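Local coordinates for replication protein B (Plasmid RSF1010, PDB 3H20), which acts as the plasmid's primase, synthesising primers on single-stranded DNA that start its exclusively leading-strand replication, at residues T48-L51 and K52-A56; S226-A229 and G230-R234; D237-S240 and K241-F244; A247-L250 and A251-R255; P294-Q297 and L298-E302. All coordinates share one frame; numbering follows the deposited sequence.

Contact 1: T48-L51 and K52-A56; sequences TPWL and KRMNA
Four successive i+4 to i amide bonds, from Lys52 N to Thr48 O (2.9 Å) through to Asn55 N to Leu51 O, carry helix 48-56 without a break from residues 48-51 into 52-56. One turn apart on its side, Trp50 and Met54 pack against each other. The CG methylene of Met54 lies over one face of the indole, 3.6 Å from Trp50 CE2 and 23° off the normal of the five-membered ring, a CH-pi contact. Trp50 is brought there by its first torsion, with CG anti to the backbone N (chi1 -178°). Met54 SD adds a Met-aromatic contact, approaching obliquely at 4.5 Å from the centroid of the Trp50 five-membered ring. On another side of the helix, Lys52 CD lies 3.8 Å from the Thr48 CG2 methyl. The helix packs beside an antiparallel sheet of the N-terminal primase domain: Met35 and Trp39 of strand 34-40 touch the indole, while Leu51 packs on Ile24 and Val26 of strand 21-28. Asn55 ND2 donates to Asn59 O and OD1 accepts from Thr150 N. The Trp50-Met54 pair is thus likely to be held mainly by dispersion, and Lys52 adds to the apolar packing through its methylenes rather than its amine.

Contact 2: S226-A229 and G230-R234; sequences SEMA and GLVKR
Met228 and Val232 meet one turn apart in helix 220-234, part of the helical bundle towards the C-terminal end of the modelled chain. Their methyl groups come together at 4.1 Å between Met228 CE and Val232 CG1, with the two side chains running at about a right angle. Met228 manages this because its chain bends at both chi2 and chi3, bringing CE round toward the next turn. Both Val232 methyls press on the Met228 carbonyl oxygen, CG1 at 3.3 Å and CG2 at 3.4 Å from Met228 O, which also accepts from Val232 N at 3.0 Å in a nearly straight bond (165°). One residue earlier the bonding is less regular. Glu227 O accepts from Leu231 N at 3.1 Å, the donor lying in the carbonyl plane, and takes a second, weak bond from Gly230 N. The Leu231 branch point leans on the same oxygen, CG standing 3.4 Å from Glu227 O. Lys233 runs its extended chain past Ala229 O, its CG approaching to 3.6 Å. Among the neighbouring helices, the inward side of this turn faces helix 239-252, which follows it in the chain: the Glu227 carboxylate makes a salt bridge with Arg253 just past the end of that helix, Met228 packs on Cys242 and Asp243, and Leu231 on Ile245.

Contact 3: D237-S240 and K241-F244; sequences DDLS and KCDF
Asp238 is the N-cap residue of helix 239-252, its carboxylate accepting from the backbone of Lys241 in the first turn. Lys241 N reaches Asp238 OD1 at 3.2 Å, coming from well above the carboxylate plane. The same oxygen takes a second bond, from Ser240 OG at 3.0 Å, which arrives nearly along the C-O axis, so two donors grip it from different directions and fix how the carboxylate is turned. Each torsion serves this arrangement: Asp238 CG stands anti to its own N (chi1 -160°), and Ser240 OG is tucked between its backbone N and carbonyl carbon (chi1 62°), turned back toward the cap. The carboxylate also lies against the start of the Lys241 side chain, Asp238 CG 3.4 Å from Lys241 CB, the two side chains running at about a right angle. Lys241 NZ does not pair with it but leads away to Phe235 in a cation-pi contact. Behind the cap the regular helix begins, with Cys242 N bonded to Asp238 O at 3.1 Å. Further out, Phe244 packs on Lys289 and Val290 of helix 279-291. Asp243 is buried and its carboxylate is well supplied with partners: OD2 meets Tyr282 OH and Ser268 OG, and OD1 meets Tyr224 OH, so that helices 279-291 and 220-234 and the turn at Ser268 together fix the group. A water is shared as well, giving one hydrogen bond to Leu239 O at 2.7 Å and a weak one to Asp243 OD1 at 2.8 Å.

Contact 4: A247-L250 and A251-R255; sequences AQKL and ASRGR
Ala251 N to Ala247 O (2.9 Å) and Ser252 N to Gln248 O (3.0 Å) are the backbone bonds that carry the last turn of helix 239-252, while Arg253 N makes two weak bonds, to Lys249 O and Leu250 O. A Schellman motif then terminates the helix: Arg255 N reaches back to Leu250 O at 3.0 Å, around the inner bond from Gly254 N to Ala251 O, with Gly254 taking the required positive phi of 100°. Side-chain packing follows the same turn. Arg253 lies alongside Lys249, pointing the same way, and sets one face of its guanidinium over Lys249 CB, 4.1 Å above the plane centre. Arg255 CG packs 4.0 Å from Leu250 CB, its chain bent at chi2 (-64°). The arginines find acidic partners outside the segments: Arg253 NH1 forms a salt bridge with Glu227, and Arg255 pairs through NE with Glu223 and through NH1 with Glu259. Four other helices pack against this helix end. Leu250 meets Tyr224 of helix 220-234, Ala251 packs on Ile260 of helix 257-267 and Val290 of helix 279-291, and Ser252 touches Ala299 of helix 294-304.

Contact 5: P294-Q297 and L298-E302; sequences PSVQ and LARAE
Val296 and Arg300 form the close-packed side of helix 294-304, lying side by side and pointing the same way. Val296 CG1, anti to its backbone N (chi1 173°), touches Arg300 CD at 3.8 Å, and the arginine's CG rests 3.4 Å from Val296 O. Beneath them Arg300 N bonds to Val296 O at 2.9 Å in a nearly straight bond (168°). The Arg300 chain bends at chi3, about the CG-CD bond, and NH1 donates to two backbone oxygens. Ala251 O in the last turn of helix 239-252 and Arg255 O just past it share this donor, whose positive charge would suit the carbonyl end of a helix. Val296 itself is buried against Gln248, Ala251 and Ser252 of that helix and Val290 of helix 279-291, while Ala299 adds its methyl against Ser252. The other side of the helix is looser and largely exposed. Here neighbours are linked mainly through the backbone, as in Leu298 N to Pro294 O at 2.9 Å and Ala301 N to Gln297 O at 3.0 Å; Leu298 CB lies 3.4 Å from Pro294 O and its end leads off. Gln297 sends its amide to Met291 O in a weak bond. A single buried residue flanked by partly covered ones, with the rest exposed, is characteristic of an amphipathic helix packed on the outside of a helical bundle.

All five contacts are local turns of helix, so none closes a long loop, nests in another or crosses one; they follow in series along the chain. Contact 1 stands apart in the N-terminal primase domain, its centre about 64 to 77 Å from those of the others and on the opposite side of the chain's centre. Contacts 2 to 5 belong to the helical bundle. Helix 220-234 (contact 2) lies against helix 239-252, touching contact 3 near its start and contact 4 near its end; the centres of contacts 3 and 4 are about 16 Å apart. Contact 5, about 10 Å from contact 4 between centres, brings helix 294-304 onto that same end without touching contact 2 or 3.

Contact 1: T48-L51 and K52-A56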
# COMPACT_ATOMS: atom_id res chain seq x y z
N THR A 48 -23.57 -23.85 -3.44
CA THR A 48 -22.88 -24.45 -4.59
C THR A 48 -23.74 -24.45 -5.89
O THR A 48 -23.23 -24.14 -6.96
CB THR A 48 -22.31 -25.84 -4.25
OG1 THR A 48 -21.34 -25.69 -3.20
CG2 THR A 48 -21.59 -26.48 -5.46
N PRO A 49 -25.05 -24.78 -5.79
CA PRO A 49 -25.87 -24.67 -7.00
C PRO A 49 -25.82 -23.27 -7.61
O PRO A 49 -25.66 -23.14 -8.82
CB PRO A 49 -27.28 -24.99 -6.49
CG PRO A 49 -27.06 -25.91 -5.34
CD PRO A 49 -25.83 -25.31 -4.65
N TRP A 50 -25.95 -22.23 -6.79
CA TRP A 50 -25.91 -20.86 -7.32
C TRP A 50 -24.54 -20.53 -7.95
O TRP A 50 -24.48 -19.93 -9.02
CB TRP A 50 -26.29 -19.83 -6.25
CG TRP A 50 -26.30 -18.42 -6.77
CD1 TRP A 50 -27.13 -17.90 -7.72
CD2 TRP A 50 -25.41 -17.37 -6.38
NE1 TRP A 50 -26.82 -16.58 -7.94
CE2 TRP A 50 -25.78 -16.22 -7.13
CE3 TRP A 50 -24.34 -17.28 -5.48
CZ2 TRP A 50 -25.11 -15.00 -7.00
CZ3 TRP A 50 -23.68 -16.05 -5.35
CH2 TRP A 50 -24.07 -14.93 -6.11
N LEU A 51 -23.46 -20.93 -7.28
CA LEU A 51 -22.09 -20.68 -7.77
C LEU A 51 -21.83 -21.37 -9.12
O LEU A 51 -21.21 -20.79 -10.00
CB LEU A 51 -21.02 -21.11 -6.74
CG LEU A 51 -21.01 -20.37 -5.38
CD1 LEU A 51 -20.00 -21.02 -4.44
CD2 LEU A 51 -20.71 -18.87 -5.54
N LYS A 52 -22.31 -22.61 -9.27
CA LYS A 52 -22.24 -23.29 -10.57
C LYS A 52 -23.04 -22.58 -11.66
O LYS A 52 -22.59 -22.49 -12.80
CB LYS A 52 -22.73 -24.73 -10.48
CG LYS A 52 -21.87 -25.64 -9.64
CD LYS A 52 -22.74 -26.73 -9.09
CE LYS A 52 -22.45 -28.04 -9.75
NZ LYS A 52 -21.47 -28.79 -8.92
N ARG A 53 -24.24 -22.10 -11.32
CA ARG A 53 -25.06 -21.31 -12.26
C ARG A 53 -24.26 -20.09 -12.74
O ARG A 53 -24.13 -19.85 -13.95
CB ARG A 53 -26.38 -20.88 -11.60
CG ARG A 53 -27.23 -19.86 -12.41
CD ARG A 53 -28.59 -19.62 -11.76
NE ARG A 53 -29.43 -18.69 -12.52
CZ ARG A 53 -30.22 -19.04 -13.54
NH1 ARG A 53 -30.27 -20.31 -13.93
NH2 ARG A 53 -30.95 -18.12 -14.16
N MET A 54 -23.72 -19.34 -11.78
CA MET A 54 -22.95 -18.13 -12.08
C MET A 54 -21.70 -18.42 -12.93
O MET A 54 -21.40 -17.68 -13.88
CB MET A 54 -22.57 -17.41 -10.77
CG MET A 54 -23.75 -16.77 -10.01
SD MET A 54 -24.52 -15.41 -10.93
CE MET A 54 -25.93 -16.20 -11.68
N ASN A 55 -21.01 -19.52 -12.61
CA ASN A 55 -19.82 -20.00 -13.35
C ASN A 55 -20.18 -20.33 -14.80
O ASN A 55 -19.49 -19.92 -15.74
CB ASN A 55 -19.20 -21.21 -12.61
CG ASN A 55 -17.84 -21.67 -13.18
OD1 ASN A 55 -17.61 -22.88 -13.33
ND2 ASN A 55 -16.93 -20.73 -13.46
N ALA A 56 -21.28 -21.06 -14.99
CA ALA A 56 -21.77 -21.37 -16.34
C ALA A 56 -22.13 -20.11 -17.14
O ALA A 56 -22.03 -20.09 -18.37
CB ALA A 56 -22.96 -22.30 -16.26

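Contact 2: S226-A229 and G230-R234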
# COMPACT_ATOMS: atom_id res chain seq x y z
N SER A 226 11.62 30.10 8.36
CA SER A 226 12.42 29.01 7.81
C SER A 226 13.50 29.51 6.86
O SER A 226 14.67 29.15 6.99
CB SER A 226 11.52 27.99 7.11
OG SER A 226 12.17 26.74 6.97
N GLU A 227 13.11 30.36 5.90
CA GLU A 227 14.05 30.95 4.95
C GLU A 227 15.09 31.82 5.66
O GLU A 227 16.29 31.73 5.37
CB GLU A 227 13.31 31.78 3.88
CG GLU A 227 12.35 30.99 2.98
CD GLU A 227 13.01 29.87 2.19
OE1 GLU A 227 14.16 30.05 1.72
OE2 GLU A 227 12.39 28.79 2.04
N MET A 228 14.63 32.66 6.60
CA MET A 228 15.51 33.57 7.33
C MET A 228 16.62 32.86 8.12
O MET A 228 17.77 33.30 8.11
CB MET A 228 14.70 34.49 8.26
CG MET A 228 13.84 35.52 7.54
SD MET A 228 14.79 36.76 6.64
CE MET A 228 15.37 37.78 8.01
N ALA A 229 16.26 31.75 8.78
CA ALA A 229 17.20 31.00 9.60
C ALA A 229 18.47 30.58 8.85
O ALA A 229 19.55 30.49 9.44
CB ALA A 229 16.52 29.78 10.21
N GLY A 230 18.33 30.33 7.55
CA GLY A 230 19.47 30.02 6.69
C GLY A 230 20.11 31.24 6.06
O GLY A 230 21.31 31.26 5.80
N LEU A 231 19.31 32.28 5.81
CA LEU A 231 19.80 33.48 5.13
C LEU A 231 20.72 34.32 6.01
O LEU A 231 21.73 34.85 5.53
CB LEU A 231 18.64 34.33 4.59
CG LEU A 231 17.98 33.89 3.28
CD1 LEU A 231 16.64 34.59 3.08
CD2 LEU A 231 18.89 34.15 2.08
N VAL A 232 20.38 34.42 7.30
CA VAL A 232 21.12 35.26 8.25
C VAL A 232 22.51 34.70 8.59
O VAL A 232 23.37 35.42 9.11
CB VAL A 232 20.32 35.54 9.56
CG1 VAL A 232 18.97 36.18 9.25
CG2 VAL A 232 20.14 34.27 10.40
N LYS A 233 22.72 33.42 8.30
CA LYS A 233 24.02 32.79 8.48
C LYS A 233 25.04 33.26 7.43
O LYS A 233 26.22 33.45 7.76
CB LYS A 233 23.89 31.26 8.50
CG LYS A 233 23.12 30.75 9.71
CD LYS A 233 23.23 29.25 9.88
CE LYS A 233 22.65 28.83 11.23
NZ LYS A 233 22.99 27.43 11.61
N ARG A 234 24.60 33.44 6.19
CA ARG A 234 25.50 33.92 5.13
C ARG A 234 25.41 35.42 4.83
O ARG A 234 26.37 36.01 4.33
CB ARG A 234 25.40 33.06 3.85
CG ARG A 234 24.04 32.98 3.17
CD ARG A 234 24.01 31.79 2.21
NE ARG A 234 22.88 31.83 1.27
CZ ARG A 234 21.65 31.40 1.55
NH1 ARG A 234 21.37 30.90 2.75
NH2 ARG A 234 20.69 31.48 0.63

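Contact 3: D237-S240 and K241-F244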
# COMPACT_ATOMS: atom_id res chain seq x y z
N ASP A 237 25.28 40.51 7.80
CA ASP A 237 25.62 41.94 7.77
C ASP A 237 24.62 42.78 6.97
O ASP A 237 24.78 44.00 6.86
CB ASP A 237 27.04 42.13 7.23
CG ASP A 237 27.25 41.52 5.84
OD1 ASP A 237 26.32 40.88 5.29
OD2 ASP A 237 28.36 41.67 5.30
N ASP A 238 23.59 42.14 6.43
CA ASP A 238 22.61 42.82 5.59
C ASP A 238 21.24 42.18 5.80
O ASP A 238 20.74 41.45 4.93
CB ASP A 238 23.03 42.75 4.12
CG ASP A 238 22.35 43.80 3.25
OD1 ASP A 238 21.26 44.30 3.63
OD2 ASP A 238 22.90 44.12 2.17
N LEU A 239 20.63 42.46 6.95
CA LEU A 239 19.35 41.85 7.33
C LEU A 239 18.17 42.25 6.43
O LEU A 239 17.22 41.49 6.28
CB LEU A 239 19.04 42.09 8.81
CG LEU A 239 19.97 41.38 9.82
CD1 LEU A 239 19.78 41.93 11.23
CD2 LEU A 239 19.80 39.87 9.81
N SER A 240 18.25 43.44 5.84
CA SER A 240 17.25 43.87 4.85
C SER A 240 17.31 43.04 3.57
O SER A 240 16.28 42.70 2.98
CB SER A 240 17.38 45.37 4.55
OG SER A 240 18.64 45.67 3.99
N LYS A 241 18.53 42.71 3.14
CA LYS A 241 18.74 41.80 2.01
C LYS A 241 18.15 40.42 2.32
O LYS A 241 17.52 39.82 1.45
CB LYS A 241 20.24 41.69 1.69
CG LYS A 241 20.57 40.73 0.55
CD LYS A 241 22.08 40.58 0.38
CE LYS A 241 22.42 39.59 -0.73
NZ LYS A 241 22.12 40.11 -2.10
N CYS A 242 18.35 39.94 3.55
CA CYS A 242 17.72 38.71 4.02
C CYS A 242 16.20 38.78 3.82
O CYS A 242 15.61 37.85 3.26
CB CYS A 242 18.03 38.45 5.49
SG CYS A 242 19.74 37.98 5.86
N ASP A 243 15.59 39.87 4.28
CA ASP A 243 14.16 40.11 4.07
C ASP A 243 13.80 40.02 2.59
O ASP A 243 12.82 39.37 2.22
CB ASP A 243 13.74 41.48 4.59
CG ASP A 243 13.45 41.51 6.10
OD1 ASP A 243 13.47 40.46 6.77
OD2 ASP A 243 13.19 42.62 6.61
N PHE A 244 14.58 40.71 1.75
CA PHE A 244 14.31 40.77 0.32
C PHE A 244 14.29 39.36 -0.30
O PHE A 244 13.39 39.03 -1.06
CB PHE A 244 15.35 41.65 -0.38
CG PHE A 244 15.16 41.75 -1.86
CD1 PHE A 244 14.34 42.73 -2.40
CD2 PHE A 244 15.80 40.86 -2.72
CE1 PHE A 244 14.15 42.82 -3.78
CE2 PHE A 244 15.61 40.94 -4.10
CZ PHE A 244 14.79 41.93 -4.63
O HOH W 1 15.62 41.05 8.46

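Contact 4: A247-L250 and A251-R255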
# COMPACT_ATOMS: atom_id res chain seq x y z
N ALA A 247 11.29 37.33 1.08
CA ALA A 247 10.08 37.85 0.42
C ALA A 247 9.98 37.37 -1.03
O ALA A 247 8.89 37.01 -1.49
CB ALA A 247 10.03 39.38 0.48
N GLN A 248 11.10 37.36 -1.74
CA GLN A 248 11.12 36.88 -3.12
C GLN A 248 10.72 35.40 -3.20
O GLN A 248 10.00 35.00 -4.12
CB GLN A 248 12.50 37.11 -3.77
CG GLN A 248 12.54 36.68 -5.23
CD GLN A 248 13.94 36.47 -5.76
OE1 GLN A 248 14.92 36.61 -5.04
NE2 GLN A 248 14.03 36.10 -7.05
N LYS A 249 11.19 34.60 -2.24
CA LYS A 249 10.88 33.17 -2.20
C LYS A 249 9.40 32.92 -1.90
O LYS A 249 8.74 32.17 -2.62
CB LYS A 249 11.78 32.44 -1.20
CG LYS A 249 13.14 32.05 -1.77
CD LYS A 249 14.19 31.98 -0.67
CE LYS A 249 15.42 31.18 -1.10
NZ LYS A 249 16.11 31.76 -2.30
N LEU A 250 8.89 33.56 -0.85
CA LEU A 250 7.47 33.52 -0.51
C LEU A 250 6.55 34.00 -1.64
O LEU A 250 5.53 33.37 -1.92
CB LEU A 250 7.20 34.32 0.78
CG LEU A 250 7.22 33.58 2.12
CD1 LEU A 250 8.58 32.94 2.40
CD2 LEU A 250 6.82 34.52 3.27
N ALA A 251 6.91 35.11 -2.29
CA ALA A 251 6.11 35.65 -3.40
C ALA A 251 6.13 34.74 -4.63
O ALA A 251 5.11 34.58 -5.31
CB ALA A 251 6.57 37.04 -3.78
N SER A 252 7.29 34.14 -4.91
CA SER A 252 7.43 33.18 -6.01
C SER A 252 6.59 31.92 -5.79
O SER A 252 6.20 31.25 -6.75
CB SER A 252 8.90 32.80 -6.19
OG SER A 252 9.61 33.84 -6.83
N ARG A 253 6.33 31.60 -4.52
CA ARG A 253 5.54 30.42 -4.16
C ARG A 253 4.06 30.76 -3.95
O ARG A 253 3.27 29.92 -3.52
CB ARG A 253 6.16 29.71 -2.94
CG ARG A 253 7.51 29.06 -3.26
CD ARG A 253 8.36 28.76 -2.02
NE ARG A 253 9.77 28.59 -2.40
CZ ARG A 253 10.79 28.41 -1.55
NH1 ARG A 253 10.59 28.35 -0.24
NH2 ARG A 253 12.02 28.27 -2.03
N GLY A 254 3.69 32.00 -4.27
CA GLY A 254 2.28 32.42 -4.33
C GLY A 254 1.73 33.18 -3.14
O GLY A 254 0.53 33.49 -3.10
N ARG A 255 2.58 33.47 -2.16
CA ARG A 255 2.14 34.20 -0.97
C ARG A 255 1.78 35.63 -1.33
O ARG A 255 2.41 36.25 -2.19
CB ARG A 255 3.21 34.19 0.13
CG ARG A 255 3.48 32.82 0.75
CD ARG A 255 2.26 32.27 1.47
NE ARG A 255 2.56 31.02 2.17
CZ ARG A 255 1.67 30.32 2.86
NH1 ARG A 255 0.40 30.72 2.95
NH2 ARG A 255 2.04 29.20 3.47

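Contact 5: P294-Q297 and L298-E302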
# COMPACT_ATOMS: atom_id res chain seq x y z
N PRO A 294 11.21 40.07 -12.71
CA PRO A 294 10.81 39.12 -13.75
C PRO A 294 10.70 37.70 -13.18
O PRO A 294 9.76 36.99 -13.52
CB PRO A 294 11.96 39.19 -14.77
CG PRO A 294 12.69 40.46 -14.48
CD PRO A 294 12.42 40.84 -13.07
N SER A 295 11.63 37.32 -12.31
CA SER A 295 11.63 35.99 -11.69
C SER A 295 10.34 35.72 -10.93
O SER A 295 9.75 34.65 -11.07
CB SER A 295 12.85 35.81 -10.77
OG SER A 295 12.82 36.74 -9.69
N VAL A 296 9.91 36.70 -10.13
CA VAL A 296 8.71 36.58 -9.32
C VAL A 296 7.47 36.58 -10.20
O VAL A 296 6.59 35.73 -10.04
CB VAL A 296 8.66 37.70 -8.24
CG1 VAL A 296 7.33 37.68 -7.50
CG2 VAL A 296 9.80 37.52 -7.27
N GLN A 297 7.43 37.50 -11.16
CA GLN A 297 6.32 37.60 -12.12
C GLN A 297 6.10 36.31 -12.91
O GLN A 297 4.96 35.86 -13.07
CB GLN A 297 6.51 38.80 -13.06
CG GLN A 297 6.19 40.15 -12.41
CD GLN A 297 6.44 41.33 -13.33
OE1 GLN A 297 6.86 41.17 -14.48
NE2 GLN A 297 6.19 42.53 -12.82
N LEU A 298 7.19 35.73 -13.41
CA LEU A 298 7.12 34.45 -14.15
C LEU A 298 6.70 33.27 -13.27
O LEU A 298 5.84 32.47 -13.66
CB LEU A 298 8.44 34.16 -14.89
CG LEU A 298 8.49 32.89 -15.76
CD1 LEU A 298 7.39 32.91 -16.85
CD2 LEU A 298 9.86 32.69 -16.40
N ALA A 299 7.32 33.14 -12.09
CA ALA A 299 6.96 32.09 -11.15
C ALA A 299 5.47 32.15 -10.80
O ALA A 299 4.79 31.13 -10.85
CB ALA A 299 7.82 32.17 -9.89
N ARG A 300 4.98 33.34 -10.45
CA ARG A 300 3.56 33.53 -10.11
C ARG A 300 2.63 33.19 -11.28
O ARG A 300 1.59 32.56 -11.08
CB ARG A 300 3.29 34.96 -9.63
CG ARG A 300 3.80 35.23 -8.23
CD ARG A 300 3.70 36.69 -7.84
NE ARG A 300 2.39 37.06 -7.31
CZ ARG A 300 1.97 36.80 -6.07
NH1 ARG A 300 2.75 36.15 -5.20
NH2 ARG A 300 0.76 37.19 -5.68
N ALA A 301 3.00 33.63 -12.48
CA ALA A 301 2.25 33.30 -13.70
C ALA A 301 2.20 31.80 -13.95
O ALA A 301 1.15 31.26 -14.34
CB ALA A 301 2.83 34.03 -14.90
N GLU A 302 3.32 31.11 -13.72
CA GLU A 302 3.38 29.65 -13.87
C GLU A 302 2.60 28.92 -12.77
O GLU A 302 2.04 27.85 -13.01
CB GLU A 302 4.84 29.18 -13.99
CG GLU A 302 5.49 29.64 -15.32
CD GLU A 302 6.94 29.23 -15.51
OE1 GLU A 302 7.54 28.62 -14.60
OE2 GLU A 302 7.50 29.53 -16.60